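Local coordinates for protein acetyltransferase of GNAT family (Staphylococcus aureus subsp. aureus Mu50, PDB 3D8P) that probably transfers the acetyl group of acetyl-coenzyme A to an acceptor whose identity is not established, at residues A3-E8 / L57-H62; I18-S23 / Q63-T68; H46-S51 / G70-D75; L117-K122 / R155-N160. All blocks are in the same frame, centred on the assembly; numbering follows the deposited sequence. Where two conformers were deposited one is given.

Contact 1: residues A3-E8 / L57-H62; sequences AINIIE and LAINNH
Ile7 and Ile59 pack side by side across the strands where strand 5-8, an outermost strand of the mixed GNAT sheet, pairs antiparallel with strand 54-59. Their side chains cross at about a right angle, bringing Ile7 CD1 to 3.7 Å from Ile59 CD1. In both, CG1 sits between the backbone N and the carbonyl carbon (chi1 59° and 64°), leaning each chain toward its partner. Beside them Ile7 CG1 rests on Leu57 CB at 4.0 Å, and Tyr13 touches all three residues. On the other face Ala58 CB receives two isoleucines: Ile6 CD1 at 3.6 Å and, further along the strand, Ile4 CG2 at 4.0 Å. Ile4, Ile6 and Ala58 also touch helix 95-109. Backbone bonds run both ways at Asn5-Ile59 and Ile7-Leu57, the shortest being Leu57 N to Ile7 O at 2.7 Å. Beyond the paired residues a water takes over, donating to Ala3 O (3.0 Å) and accepting from Asn61 N.

Contact 2: residues I18-S23 / Q63-T68; sequences IEFILS and QNIVGT
Helix 14-28, the first helix of the GNAT fold, lays Phe20 against the start of strand 65-73, with the ring under Ile65. The methyl Ile65 CG2 stands over the ring centre, 3.8 Å from the centroid and 8° off the normal, a CH-pi contact of nearly ideal placement. Phe20 CG extends anti to the backbone N (chi1 176°), which sends the ring from the helix toward the sheet. At its far end Phe20 CZ comes within 3.6 Å of Val66 O, approached obliquely. This carbonyl belongs to a classic beta bulge: Val66 and Gly67 both stand opposite Ala58 of strand 54-59, and the chain turns a corner at Val66. Past the bulge Thr68 points back at the helix, its CG2 3.9 Å from Phe20 CE2, the two side chains running past one another in opposite directions. The hydroxyl of Thr68 is engaged by Lys83 O, leaving the methyl to pack on the ring. Phe85 of strand 78-86 touches Phe20, Ile21 and Thr68 alike. One residue along the helix, Ile21 CD1 reaches 4.2 Å from Thr68 OG1.

Contact 3: residues H46-S51 / G70-D75; sequences HNYLNS and GLIRLD
Tyr48 makes the tight half of this contact, setting its ring against Ile72 and the backbone of strand 65-73. Ile72 CG2 lies 3.8 Å from Tyr48 CE1, approaching the ring obliquely. Leu71 O comes to the ring edge, near its plane, 3.6 Å from Tyr48 CD1. Gly70 has no side chain to stand in the way, and its CA lies 4.2 Å from Tyr48 CE1. In the GNAT fold the short helix 44-49, which has a wider pi-type turn, is thus seated on the central sheet just before strand 54-59. That strand supplies Phe55, whose ring meets Tyr48 edge-to-face, while Asp40 OD2 bonds to the tyrosine hydroxyl. At Ser51 the fit gives way to solvent: Ser51 and Arg73 are linked through one water, which donates to Ser51 OG at 2.8 Å and accepts from Arg73 N at the same distance. Arg73 sets out toward the helix, with CB 4.4 Å from Ser51 O, but its guanidinium leads away to Asn77 OD1 and Gln110 O.

Contact 4: residues L117-K122 / R155-N160; sequences LGTIDK and RFYYRN. With EDO (1,2-ethanediol), chain G; EDO (1,2-ethanediol), chain F.
Leu117 and Thr119 of strand 114-119 each pair with strand 155-160 through two backbone bonds, antiparallel, opposite Tyr157 and Arg155. On the face they share, Leu117 CD1 packs on Tyr157 CD1 at 3.8 Å, and Thr119 CG2 lies 4.0 Å from Tyr157 CE1; both methyls meet the ring obliquely. The other face has Phe156, whose CD1 settles 3.6 Å from Gly118 CA where no side chain intervenes. Where strand 155-160 begins, Arg155, bent at chi2 and chi3, brings NH1 to 2.7 Å from Asp121 OD1. The carboxylate meets the guanidinium edge with its plane turned 78° from it, and the hydrogen bond is weak (N-H...O 126°). Asp121 was modelled in two conformers, so this salt bridge may be only part-time. Arg155 is steadied by a second charge, since Glu137 OE2 bridges its NE, while Gln127 NE2 of helix 124-132 fixes the Tyr157 hydroxyl. O1 of a 1,2-ethanediol, probably from the crystallisation liquor, donates to Gly118 O at 2.8 Å, and a second lies beside Thr119 OG1, at a distance too short to trust; between them the diols also bond to Met84 N and O and Tyr130 OH. The diols thus occupy polar positions between strands 78-86 and 114-119, the splay where GNAT relatives hold acetyl-coenzyme A, consistent with backbone groups here being available to a bound ligand.

How the contacts relate
Contacts 1 to 3 follow one half of the sheet, and contact 4 joins two strands, 114-119 and 155-160, in the other half. Contacts 1 and 2, centres about 11 Å apart, are joined by probable backbone bonds from Ala58 to Val66 and Gly67. Contacts 2 and 3 share strand 65-73, one helix seated near each end, centres about 19 Å apart. Contact 4 stands on the opposite side of the chain's centre from contact 1, their centres about 25 Å apart, while its nearest atoms come within about 7 Å of contact 3. The diols of contact 4 mark the probable cofactor cleft. The calcium ion, bound by Asp34, Asp36 and Asp37, lies about 13 Å from the Ile21 side chain of contact 2.

Contact 1: residues A3-E8 / L57-H62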
loop_
_atom_site.group_PDB
_atom_site.type_symbol
_atom_site.label_atom_id
_atom_site.label_comp_id
_atom_site.label_asym_id
_atom_site.label_seq_id
_atom_site.Cartn_x
_atom_site.Cartn_y
_atom_site.Cartn_z
ATOM N N ALA A 3 4.483 -10.754 -18.258
ATOM C CA ALA A 3 5.127 -9.418 -18.199
ATOM C C ALA A 3 5.499 -9.038 -16.757
ATOM O O ALA A 3 6.579 -8.499 -16.535
ATOM C CB ALA A 3 4.216 -8.337 -18.836
ATOM N N ILE A 4 4.625 -9.352 -15.791
ATOM C CA ILE A 4 4.772 -8.901 -14.381
ATOM C C ILE A 4 4.743 -10.028 -13.335
ATOM O O ILE A 4 3.956 -10.961 -13.451
ATOM C CB ILE A 4 3.654 -7.870 -14.053
ATOM C CG1 ILE A 4 3.743 -6.673 -15.012
ATOM C CG2 ILE A 4 3.705 -7.405 -12.615
ATOM C CD1 ILE A 4 5.104 -6.019 -15.092
ATOM N N ASN A 5 5.611 -9.928 -12.323
ATOM C CA ASN A 5 5.687 -10.881 -11.199
ATOM C C ASN A 5 5.596 -10.130 -9.880
ATOM O O ASN A 5 6.053 -8.997 -9.799
ATOM C CB ASN A 5 7.032 -11.596 -11.207
ATOM C CG ASN A 5 7.464 -11.967 -12.586
ATOM O OD1 ASN A 5 6.722 -12.639 -13.312
ATOM N ND2 ASN A 5 8.663 -11.517 -12.979
ATOM N N ILE A 6 5.040 -10.773 -8.857
ATOM C CA ILE A 6 4.927 -10.175 -7.525
ATOM C C ILE A 6 5.923 -10.898 -6.623
ATOM O O ILE A 6 5.895 -12.108 -6.527
ATOM C CB ILE A 6 3.484 -10.269 -6.903
ATOM C CG1 ILE A 6 2.404 -9.735 -7.843
ATOM C CG2 ILE A 6 3.391 -9.517 -5.580
ATOM C CD1 ILE A 6 2.537 -8.317 -8.203
ATOM N N ILE A 7 6.798 -10.137 -5.971
ATOM C CA ILE A 7 7.768 -10.674 -5.036
ATOM C C ILE A 7 7.693 -9.914 -3.715
ATOM O O ILE A 7 7.139 -8.815 -3.634
ATOM C CB ILE A 7 9.213 -10.571 -5.576
ATOM C CG1 ILE A 7 9.579 -9.099 -5.880
ATOM C CG2 ILE A 7 9.377 -11.514 -6.792
ATOM C CD1 ILE A 7 11.049 -8.840 -6.101
ATOM N N GLU A 8 8.236 -10.511 -2.669
ATOM C CA GLU A 8 8.353 -9.824 -1.418
ATOM C C GLU A 8 9.502 -8.837 -1.565
ATOM O O GLU A 8 10.486 -9.090 -2.284
ATOM C CB GLU A 8 8.638 -10.796 -0.279
ATOM C CG GLU A 8 8.548 -10.127 1.101
ATOM C CD GLU A 8 8.542 -11.124 2.253
ATOM O OE1 GLU A 8 9.622 -11.666 2.589
ATOM O OE2 GLU A 8 7.460 -11.327 2.854
ATOM N N LEU A 57 6.311 -6.250 -4.072
ATOM C CA LEU A 57 6.694 -5.468 -5.237
ATOM C C LEU A 57 6.204 -6.161 -6.486
ATOM O O LEU A 57 6.365 -7.369 -6.634
ATOM C CB LEU A 57 8.218 -5.349 -5.342
ATOM C CG LEU A 57 8.941 -4.822 -4.111
ATOM C CD1 LEU A 57 10.428 -4.823 -4.347
ATOM C CD2 LEU A 57 8.428 -3.421 -3.741
ATOM N N ALA A 58 5.615 -5.387 -7.388
ATOM C CA ALA A 58 5.320 -5.856 -8.731
ATOM C C ALA A 58 6.550 -5.446 -9.526
ATOM O O ALA A 58 6.969 -4.272 -9.481
ATOM C CB ALA A 58 4.078 -5.208 -9.276
ATOM N N ILE A 59 7.148 -6.419 -10.223
ATOM C CA ILE A 59 8.361 -6.187 -10.960
ATOM C C ILE A 59 8.221 -6.656 -12.412
ATOM O O ILE A 59 7.491 -7.594 -12.720
ATOM C CB ILE A 59 9.587 -6.861 -10.254
ATOM C CG1 ILE A 59 9.442 -8.389 -10.219
ATOM C CG2 ILE A 59 9.775 -6.302 -8.827
ATOM C CD1 ILE A 59 10.721 -9.145 -9.787
ATOM N N ASN A 60 8.943 -5.998 -13.304
ATOM C CA ASN A 60 8.898 -6.349 -14.711
ATOM C C ASN A 60 9.978 -7.394 -15.051
ATOM O O ASN A 60 10.601 -7.976 -14.150
ATOM C CB ASN A 60 8.998 -5.071 -15.560
ATOM C CG ASN A 60 10.337 -4.365 -15.435
ATOM O OD1 ASN A 60 11.280 -4.872 -14.830
ATOM N ND2 ASN A 60 10.429 -3.187 -16.048
ATOM N N ASN A 61 10.177 -7.640 -16.343
ATOM C CA ASN A 61 11.145 -8.626 -16.829
ATOM C C ASN A 61 12.593 -8.297 -16.461
ATOM O O ASN A 61 13.433 -9.187 -16.356
ATOM C CB ASN A 61 11.000 -8.795 -18.361
ATOM C CG ASN A 61 11.397 -7.528 -19.149
ATOM O OD1 ASN A 61 10.949 -6.414 -18.845
ATOM N ND2 ASN A 61 12.244 -7.706 -20.169
ATOM N N HIS A 62 12.875 -7.010 -16.273
ATOM C CA HIS A 62 14.193 -6.541 -15.852
ATOM C C HIS A 62 14.334 -6.500 -14.322
ATOM O O HIS A 62 15.373 -6.096 -13.787
ATOM C CB HIS A 62 14.451 -5.181 -16.486
ATOM C CG HIS A 62 14.592 -5.253 -17.975
ATOM N ND1 HIS A 62 15.724 -5.754 -18.588
ATOM C CD2 HIS A 62 13.740 -4.920 -18.974
ATOM C CE1 HIS A 62 15.569 -5.714 -19.899
ATOM N NE2 HIS A 62 14.373 -5.214 -20.160
HETATM O O HOH W 1 7.971 -6.660 -18.413
#

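Contact 2: residues I18-S23 / Q63-T68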
loop_
_atom_site.group_PDB
_atom_site.type_symbol
_atom_site.label_atom_id
_atom_site.label_comp_id
_atom_site.label_asym_id
_atom_site.label_seq_id
_atom_site.Cartn_x
_atom_site.Cartn_y
_atom_site.Cartn_z
ATOM N N ILE A 18 12.249 3.775 -2.714
ATOM C CA ILE A 18 12.123 5.167 -2.295
ATOM C C ILE A 18 12.046 6.152 -3.484
ATOM O O ILE A 18 11.157 7.015 -3.501
ATOM C CB ILE A 18 13.233 5.556 -1.322
ATOM C CG1 ILE A 18 13.076 4.744 -0.024
ATOM C CG2 ILE A 18 13.163 7.052 -1.013
ATOM C CD1 ILE A 18 14.304 4.757 0.862
ATOM N N GLU A 19 12.928 6.032 -4.475
ATOM C CA GLU A 19 12.847 6.895 -5.665
ATOM C C GLU A 19 11.563 6.722 -6.478
ATOM O O GLU A 19 11.050 7.692 -7.045
ATOM C CB GLU A 19 14.023 6.681 -6.593
ATOM C CG GLU A 19 14.031 7.663 -7.767
ATOM N N PHE A 20 11.064 5.488 -6.542
ATOM C CA PHE A 20 9.802 5.158 -7.221
ATOM C C PHE A 20 8.620 5.848 -6.560
ATOM O O PHE A 20 7.858 6.545 -7.201
ATOM C CB PHE A 20 9.599 3.629 -7.218
ATOM C CG PHE A 20 8.292 3.166 -7.803
ATOM C CD1 PHE A 20 8.136 3.034 -9.171
ATOM C CD2 PHE A 20 7.228 2.836 -6.986
ATOM C CE1 PHE A 20 6.944 2.596 -9.698
ATOM C CE2 PHE A 20 6.033 2.396 -7.517
ATOM C CZ PHE A 20 5.896 2.270 -8.869
ATOM N N ILE A 21 8.461 5.643 -5.264
ATOM C CA ILE A 21 7.367 6.243 -4.534
ATOM C C ILE A 21 7.453 7.787 -4.606
ATOM O O ILE A 21 6.487 8.452 -4.989
ATOM C CB ILE A 21 7.340 5.688 -3.083
ATOM C CG1 ILE A 21 6.945 4.203 -3.119
ATOM C CG2 ILE A 21 6.391 6.479 -2.230
ATOM C CD1 ILE A 21 6.784 3.500 -1.759
ATOM N N LEU A 22 8.617 8.347 -4.279
ATOM C CA LEU A 22 8.821 9.789 -4.295
ATOM C C LEU A 22 8.588 10.470 -5.644
ATOM O O LEU A 22 8.094 11.595 -5.671
ATOM C CB LEU A 22 10.240 10.148 -3.815
ATOM C CG LEU A 22 10.564 10.046 -2.321
ATOM C CD1 LEU A 22 12.084 10.290 -2.082
ATOM C CD2 LEU A 22 9.713 11.018 -1.533
ATOM N N SER A 23 8.970 9.828 -6.749
ATOM C CA SER A 23 8.741 10.413 -8.086
ATOM C C SER A 23 7.240 10.519 -8.380
ATOM O O SER A 23 6.785 11.534 -8.889
ATOM C CB SER A 23 9.452 9.619 -9.203
ATOM O OG SER A 23 8.840 8.339 -9.392
ATOM N N GLN A 63 13.280 -6.961 -13.657
ATOM C CA GLN A 63 13.159 -7.033 -12.199
ATOM C C GLN A 63 13.113 -5.645 -11.509
ATOM O O GLN A 63 13.459 -5.490 -10.328
ATOM C CB GLN A 63 14.232 -7.985 -11.642
ATOM C CG GLN A 63 14.129 -9.363 -12.307
ATOM C CD GLN A 63 15.019 -10.417 -11.683
ATOM O OE1 GLN A 63 15.014 -10.603 -10.467
ATOM N NE2 GLN A 63 15.788 -11.135 -12.528
ATOM N N ASN A 64 12.688 -4.639 -12.259
ATOM C CA ASN A 64 12.503 -3.321 -11.691
ATOM C C ASN A 64 11.097 -3.164 -11.172
ATOM O O ASN A 64 10.167 -3.765 -11.692
ATOM C CB ASN A 64 12.774 -2.253 -12.722
ATOM C CG ASN A 64 14.224 -2.211 -13.115
ATOM O OD1 ASN A 64 14.533 -2.301 -14.285
ATOM N ND2 ASN A 64 15.125 -2.111 -12.125
ATOM N N ILE A 65 10.962 -2.311 -10.170
ATOM C CA ILE A 65 9.694 -2.039 -9.522
ATOM C C ILE A 65 8.771 -1.292 -10.456
ATOM O O ILE A 65 9.145 -0.250 -10.996
ATOM C CB ILE A 65 9.891 -1.176 -8.204
ATOM C CG1 ILE A 65 10.714 -1.957 -7.173
ATOM C CG2 ILE A 65 8.507 -0.766 -7.623
ATOM C CD1 ILE A 65 11.147 -1.188 -5.938
ATOM N N VAL A 66 7.578 -1.852 -10.671
ATOM C CA VAL A 66 6.521 -1.172 -11.414
ATOM C C VAL A 66 5.268 -0.986 -10.519
ATOM O O VAL A 66 4.324 -0.317 -10.907
ATOM C CB VAL A 66 6.192 -1.853 -12.803
ATOM C CG1 VAL A 66 7.417 -1.854 -13.725
ATOM C CG2 VAL A 66 5.614 -3.254 -12.644
ATOM N N GLY A 67 5.292 -1.550 -9.306
ATOM C CA GLY A 67 4.244 -1.382 -8.355
ATOM C C GLY A 67 4.648 -1.787 -6.942
ATOM O O GLY A 67 5.584 -2.590 -6.730
ATOM N N THR A 68 3.930 -1.237 -5.965
ATOM C CA THR A 68 4.215 -1.504 -4.564
ATOM C C THR A 68 2.935 -1.614 -3.757
ATOM O O THR A 68 1.892 -1.049 -4.130
ATOM C CB THR A 68 5.105 -0.368 -3.913
ATOM O OG1 THR A 68 4.396 0.868 -3.928
ATOM C CG2 THR A 68 6.458 -0.199 -4.651
#

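Contact 3: residues H46-S51 / G70-D75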
loop_
_atom_site.group_PDB
_atom_site.type_symbol
_atom_site.label_atom_id
_atom_site.label_comp_id
_atom_site.label_asym_id
_atom_site.label_seq_id
_atom_site.Cartn_x
_atom_site.Cartn_y
_atom_site.Cartn_z
ATOM N N HIS A 46 12.042 -4.030 8.958
ATOM C CA HIS A 46 11.686 -3.805 10.328
ATOM C C HIS A 46 10.237 -3.327 10.477
ATOM O O HIS A 46 9.468 -3.888 11.264
ATOM C CB HIS A 46 12.639 -2.820 10.973
ATOM C CG HIS A 46 12.270 -2.483 12.371
ATOM N ND1 HIS A 46 11.617 -1.318 12.699
ATOM C CD2 HIS A 46 12.412 -3.179 13.523
ATOM C CE1 HIS A 46 11.381 -1.303 13.999
ATOM N NE2 HIS A 46 11.869 -2.413 14.525
ATOM N N ASN A 47 9.856 -2.315 9.707
ATOM C CA ASN A 47 8.505 -1.729 9.864
ATOM C C ASN A 47 7.361 -2.573 9.317
ATOM O O ASN A 47 6.273 -2.501 9.857
ATOM C CB ASN A 47 8.424 -0.318 9.276
ATOM C CG ASN A 47 9.394 0.629 9.934
ATOM O OD1 ASN A 47 10.137 1.319 9.259
ATOM N ND2 ASN A 47 9.444 0.608 11.250
ATOM N N TYR A 48 7.613 -3.380 8.291
ATOM C CA TYR A 48 6.554 -4.164 7.625
ATOM C C TYR A 48 6.705 -5.659 7.788
ATOM O O TYR A 48 5.783 -6.301 8.252
ATOM C CB TYR A 48 6.491 -3.839 6.125
ATOM C CG TYR A 48 6.032 -2.435 5.844
ATOM C CD1 TYR A 48 4.675 -2.146 5.693
ATOM C CD2 TYR A 48 6.947 -1.383 5.748
ATOM C CE1 TYR A 48 4.236 -0.832 5.433
ATOM C CE2 TYR A 48 6.533 -0.094 5.498
ATOM C CZ TYR A 48 5.153 0.174 5.337
ATOM O OH TYR A 48 4.711 1.450 5.078
ATOM N N LEU A 49 7.859 -6.208 7.412
ATOM C CA LEU A 49 8.036 -7.647 7.393
ATOM C C LEU A 49 8.199 -8.268 8.767
ATOM O O LEU A 49 7.585 -9.279 9.041
ATOM C CB LEU A 49 9.200 -8.051 6.482
ATOM C CG LEU A 49 9.176 -7.499 5.047
ATOM C CD1 LEU A 49 10.265 -8.168 4.181
ATOM C CD2 LEU A 49 7.795 -7.619 4.409
ATOM N N ASN A 50 8.992 -7.656 9.639
ATOM C CA ASN A 50 9.292 -8.232 10.946
ATOM C C ASN A 50 8.224 -7.993 11.985
ATOM O O ASN A 50 8.256 -8.589 13.066
ATOM C CB ASN A 50 10.617 -7.674 11.486
ATOM C CG ASN A 50 11.806 -8.120 10.684
ATOM O OD1 ASN A 50 11.690 -8.994 9.812
ATOM N ND2 ASN A 50 12.981 -7.530 10.977
ATOM N N SER A 51 7.302 -7.096 11.653
ATOM C CA SER A 51 6.251 -6.660 12.540
ATOM C C SER A 51 4.964 -7.417 12.312
ATOM O O SER A 51 3.971 -7.081 12.902
ATOM C CB SER A 51 5.978 -5.167 12.286
ATOM O OG SER A 51 5.515 -4.909 10.950
ATOM N N GLY A 70 2.034 -2.161 0.695
ATOM C CA GLY A 70 2.392 -2.513 2.058
ATOM C C GLY A 70 1.168 -2.763 2.930
ATOM O O GLY A 70 0.067 -2.297 2.634
ATOM N N LEU A 71 1.372 -3.508 4.006
ATOM C CA LEU A 71 0.338 -3.750 4.987
ATOM C C LEU A 71 0.954 -3.750 6.361
ATOM O O LEU A 71 1.987 -4.431 6.600
ATOM C CB LEU A 71 -0.354 -5.108 4.769
ATOM C CG LEU A 71 -1.602 -5.363 5.633
ATOM C CD1 LEU A 71 -2.886 -4.901 4.948
ATOM C CD2 LEU A 71 -1.748 -6.794 6.039
ATOM N N ILE A 72 0.344 -2.995 7.276
ATOM C CA ILE A 72 0.697 -3.127 8.692
ATOM C C ILE A 72 -0.423 -3.825 9.454
ATOM O O ILE A 72 -1.603 -3.670 9.176
ATOM C CB ILE A 72 1.127 -1.796 9.401
ATOM C CG1 ILE A 72 0.024 -0.758 9.359
ATOM C CG2 ILE A 72 2.430 -1.249 8.775
ATOM C CD1 ILE A 72 0.204 0.401 10.361
ATOM N N ARG A 73 -0.020 -4.591 10.444
ATOM C CA ARG A 73 -0.921 -5.274 11.310
ATOM C C ARG A 73 -1.311 -4.386 12.507
ATOM O O ARG A 73 -0.457 -3.814 13.166
ATOM C CB ARG A 73 -0.271 -6.587 11.752
ATOM C CG ARG A 73 -1.166 -7.382 12.648
ATOM C CD ARG A 73 -0.962 -8.857 12.520
ATOM N NE ARG A 73 -2.157 -9.531 13.030
ATOM C CZ ARG A 73 -2.499 -10.785 12.750
ATOM N NH1 ARG A 73 -1.742 -11.521 11.942
ATOM N NH2 ARG A 73 -3.615 -11.295 13.269
ATOM N N LEU A 74 -2.615 -4.250 12.753
ATOM C CA LEU A 74 -3.139 -3.446 13.874
ATOM C C LEU A 74 -3.539 -4.383 14.990
ATOM O O LEU A 74 -3.373 -5.577 14.842
ATOM C CB LEU A 74 -4.371 -2.665 13.436
ATOM C CG LEU A 74 -4.259 -1.790 12.191
ATOM C CD1 LEU A 74 -5.605 -1.088 11.995
ATOM C CD2 LEU A 74 -3.065 -0.799 12.315
ATOM N N ASP A 75 -4.067 -3.849 16.094
ATOM C CA ASP A 75 -4.641 -4.683 17.172
ATOM C C ASP A 75 -5.980 -5.289 16.693
ATOM O O ASP A 75 -6.523 -4.879 15.682
ATOM C CB ASP A 75 -4.907 -3.857 18.454
ATOM C CG ASP A 75 -4.929 -4.714 19.738
ATOM O OD1 ASP A 75 -4.732 -5.959 19.684
ATOM O OD2 ASP A 75 -5.112 -4.144 20.840
HETATM O O HOH W 2 2.754 -4.780 11.052
#

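Contact 4: residues L117-K122 / R155-N160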
loop_
_atom_site.group_PDB
_atom_site.type_symbol
_atom_site.label_atom_id
_atom_site.label_comp_id
_atom_site.label_asym_id
_atom_site.label_seq_id
_atom_site.Cartn_x
_atom_site.Cartn_y
_atom_site.Cartn_z
ATOM N N LEU A 117 -7.600 1.767 5.373
ATOM C CA LEU A 117 -6.607 2.621 4.743
ATOM C C LEU A 117 -7.055 4.065 4.824
ATOM O O LEU A 117 -8.244 4.354 4.920
ATOM C CB LEU A 117 -6.337 2.210 3.281
ATOM C CG LEU A 117 -7.382 2.422 2.190
ATOM C CD1 LEU A 117 -7.277 3.794 1.575
ATOM C CD2 LEU A 117 -7.286 1.365 1.137
ATOM N N GLY A 118 -6.075 4.960 4.813
ATOM C CA GLY A 118 -6.292 6.387 4.656
ATOM C C GLY A 118 -5.539 6.784 3.390
ATOM O O GLY A 118 -4.493 6.217 3.078
ATOM N N THR A 119 -6.062 7.756 2.660
ATOM C CA THR A 119 -5.421 8.255 1.457
ATOM C C THR A 119 -5.771 9.746 1.298
ATOM O O THR A 119 -6.583 10.281 2.035
ATOM C CB THR A 119 -5.787 7.370 0.230
ATOM O OG1 THR A 119 -4.973 7.736 -0.885
ATOM C CG2 THR A 119 -7.270 7.459 -0.130
ATOM N N ILE A 120 -5.181 10.423 0.317
ATOM C CA ILE A 120 -5.382 11.871 0.127
ATOM C C ILE A 120 -6.338 12.073 -1.044
ATOM O O ILE A 120 -6.410 11.196 -1.911
ATOM C CB ILE A 120 -4.041 12.584 -0.167
ATOM C CG1 ILE A 120 -2.954 12.177 0.842
ATOM C CG2 ILE A 120 -4.220 14.089 -0.130
ATOM C CD1 ILE A 120 -3.161 12.757 2.251
ATOM N N ASP A 121 -7.049 13.206 -1.108
ATOM C CA ASP A 121 -8.026 13.385 -2.172
ATOM C C ASP A 121 -7.346 13.516 -3.535
ATOM O O ASP A 121 -7.989 13.296 -4.563
ATOM C CB ASP A 121 -8.947 14.581 -1.884
ATOM C CG ASP A 121 -10.393 14.298 -2.254
ATOM O OD1 ASP A 121 -10.657 13.161 -2.705
ATOM O OD2 ASP A 121 -11.259 15.187 -2.076
ATOM N N LYS A 122 -6.050 13.861 -3.529
ATOM C CA LYS A 122 -5.248 14.074 -4.753
ATOM C C LYS A 122 -5.080 12.777 -5.560
ATOM O O LYS A 122 -4.910 12.826 -6.777
ATOM C CB LYS A 122 -3.848 14.643 -4.416
ATOM C CG LYS A 122 -3.817 16.088 -3.898
ATOM N N ARG A 155 -9.254 10.810 3.382
ATOM C CA ARG A 155 -10.294 9.868 2.973
ATOM C C ARG A 155 -9.923 8.515 3.548
ATOM O O ARG A 155 -8.747 8.090 3.470
ATOM C CB ARG A 155 -10.434 9.778 1.439
ATOM C CG ARG A 155 -10.646 11.111 0.678
ATOM C CD ARG A 155 -12.068 11.579 0.625
ATOM N NE ARG A 155 -12.928 10.657 -0.115
ATOM C CZ ARG A 155 -13.309 10.763 -1.388
ATOM N NH1 ARG A 155 -12.895 11.754 -2.173
ATOM N NH2 ARG A 155 -14.124 9.843 -1.883
ATOM N N PHE A 156 -10.911 7.834 4.126
ATOM C CA PHE A 156 -10.685 6.561 4.825
ATOM C C PHE A 156 -11.585 5.477 4.296
ATOM O O PHE A 156 -12.719 5.729 3.944
ATOM C CB PHE A 156 -10.871 6.734 6.346
ATOM C CG PHE A 156 -9.989 7.786 6.912
ATOM C CD1 PHE A 156 -8.647 7.499 7.194
ATOM C CD2 PHE A 156 -10.463 9.069 7.081
ATOM C CE1 PHE A 156 -7.801 8.500 7.667
ATOM C CE2 PHE A 156 -9.623 10.082 7.510
ATOM C CZ PHE A 156 -8.305 9.786 7.838
ATOM N N TYR A 157 -11.068 4.266 4.253
ATOM C CA TYR A 157 -11.778 3.155 3.688
ATOM C C TYR A 157 -11.526 1.872 4.478
ATOM O O TYR A 157 -10.568 1.765 5.227
ATOM C CB TYR A 157 -11.364 2.941 2.225
ATOM C CG TYR A 157 -11.683 4.060 1.277
ATOM C CD1 TYR A 157 -10.819 5.142 1.138
ATOM C CD2 TYR A 157 -12.822 4.036 0.493
ATOM C CE1 TYR A 157 -11.094 6.183 0.243
ATOM C CE2 TYR A 157 -13.096 5.070 -0.420
ATOM C CZ TYR A 157 -12.229 6.135 -0.526
ATOM O OH TYR A 157 -12.482 7.168 -1.391
ATOM N N TYR A 158 -12.421 0.909 4.292
ATOM C CA TYR A 158 -12.338 -0.384 4.935
ATOM C C TYR A 158 -12.871 -1.479 4.001
ATOM O O TYR A 158 -13.882 -1.319 3.322
ATOM C CB TYR A 158 -13.092 -0.420 6.283
ATOM C CG TYR A 158 -13.119 -1.805 6.921
ATOM C CD1 TYR A 158 -12.056 -2.271 7.677
ATOM C CD2 TYR A 158 -14.227 -2.644 6.757
ATOM C CE1 TYR A 158 -12.085 -3.563 8.245
ATOM C CE2 TYR A 158 -14.268 -3.910 7.307
ATOM C CZ TYR A 158 -13.184 -4.369 8.055
ATOM O OH TYR A 158 -13.240 -5.621 8.626
ATOM N N ARG A 159 -12.137 -2.585 3.975
ATOM C CA ARG A 159 -12.547 -3.772 3.282
ATOM C C ARG A 159 -12.569 -4.917 4.265
ATOM O O ARG A 159 -11.558 -5.224 4.888
ATOM C CB ARG A 159 -11.588 -4.133 2.149
ATOM C CG ARG A 159 -11.958 -5.458 1.492
ATOM C CD ARG A 159 -11.329 -5.632 0.130
ATOM N NE ARG A 159 -11.680 -6.937 -0.426
ATOM C CZ ARG A 159 -11.212 -7.422 -1.573
ATOM N NH1 ARG A 159 -10.357 -6.738 -2.316
ATOM N NH2 ARG A 159 -11.576 -8.631 -1.961
ATOM N N ASN A 160 -13.730 -5.531 4.391
ATOM C CA ASN A 160 -13.943 -6.699 5.223
ATOM C C ASN A 160 -13.518 -7.961 4.503
ATOM O O ASN A 160 -13.896 -8.187 3.350
ATOM C CB ASN A 160 -15.416 -6.857 5.563
ATOM C CG ASN A 160 -15.634 -7.751 6.769
ATOM O OD1 ASN A 160 -15.157 -7.444 7.876
ATOM N ND2 ASN A 160 -16.386 -8.849 6.575
HETATM C C1 EDO G . -3.251 3.455 1.373
HETATM O O1 EDO G . -2.575 4.676 1.643
HETATM C C2 EDO G . -2.434 2.575 0.449
HETATM O O2 EDO G . -1.593 3.435 -0.300
HETATM C C1 EDO F . -1.590 6.083 -2.968
HETATM O O1 EDO F . -0.928 5.201 -2.044
HETATM C C2 EDO F . -3.035 5.666 -3.175
HETATM O O2 EDO F . -3.800 5.876 -1.973
#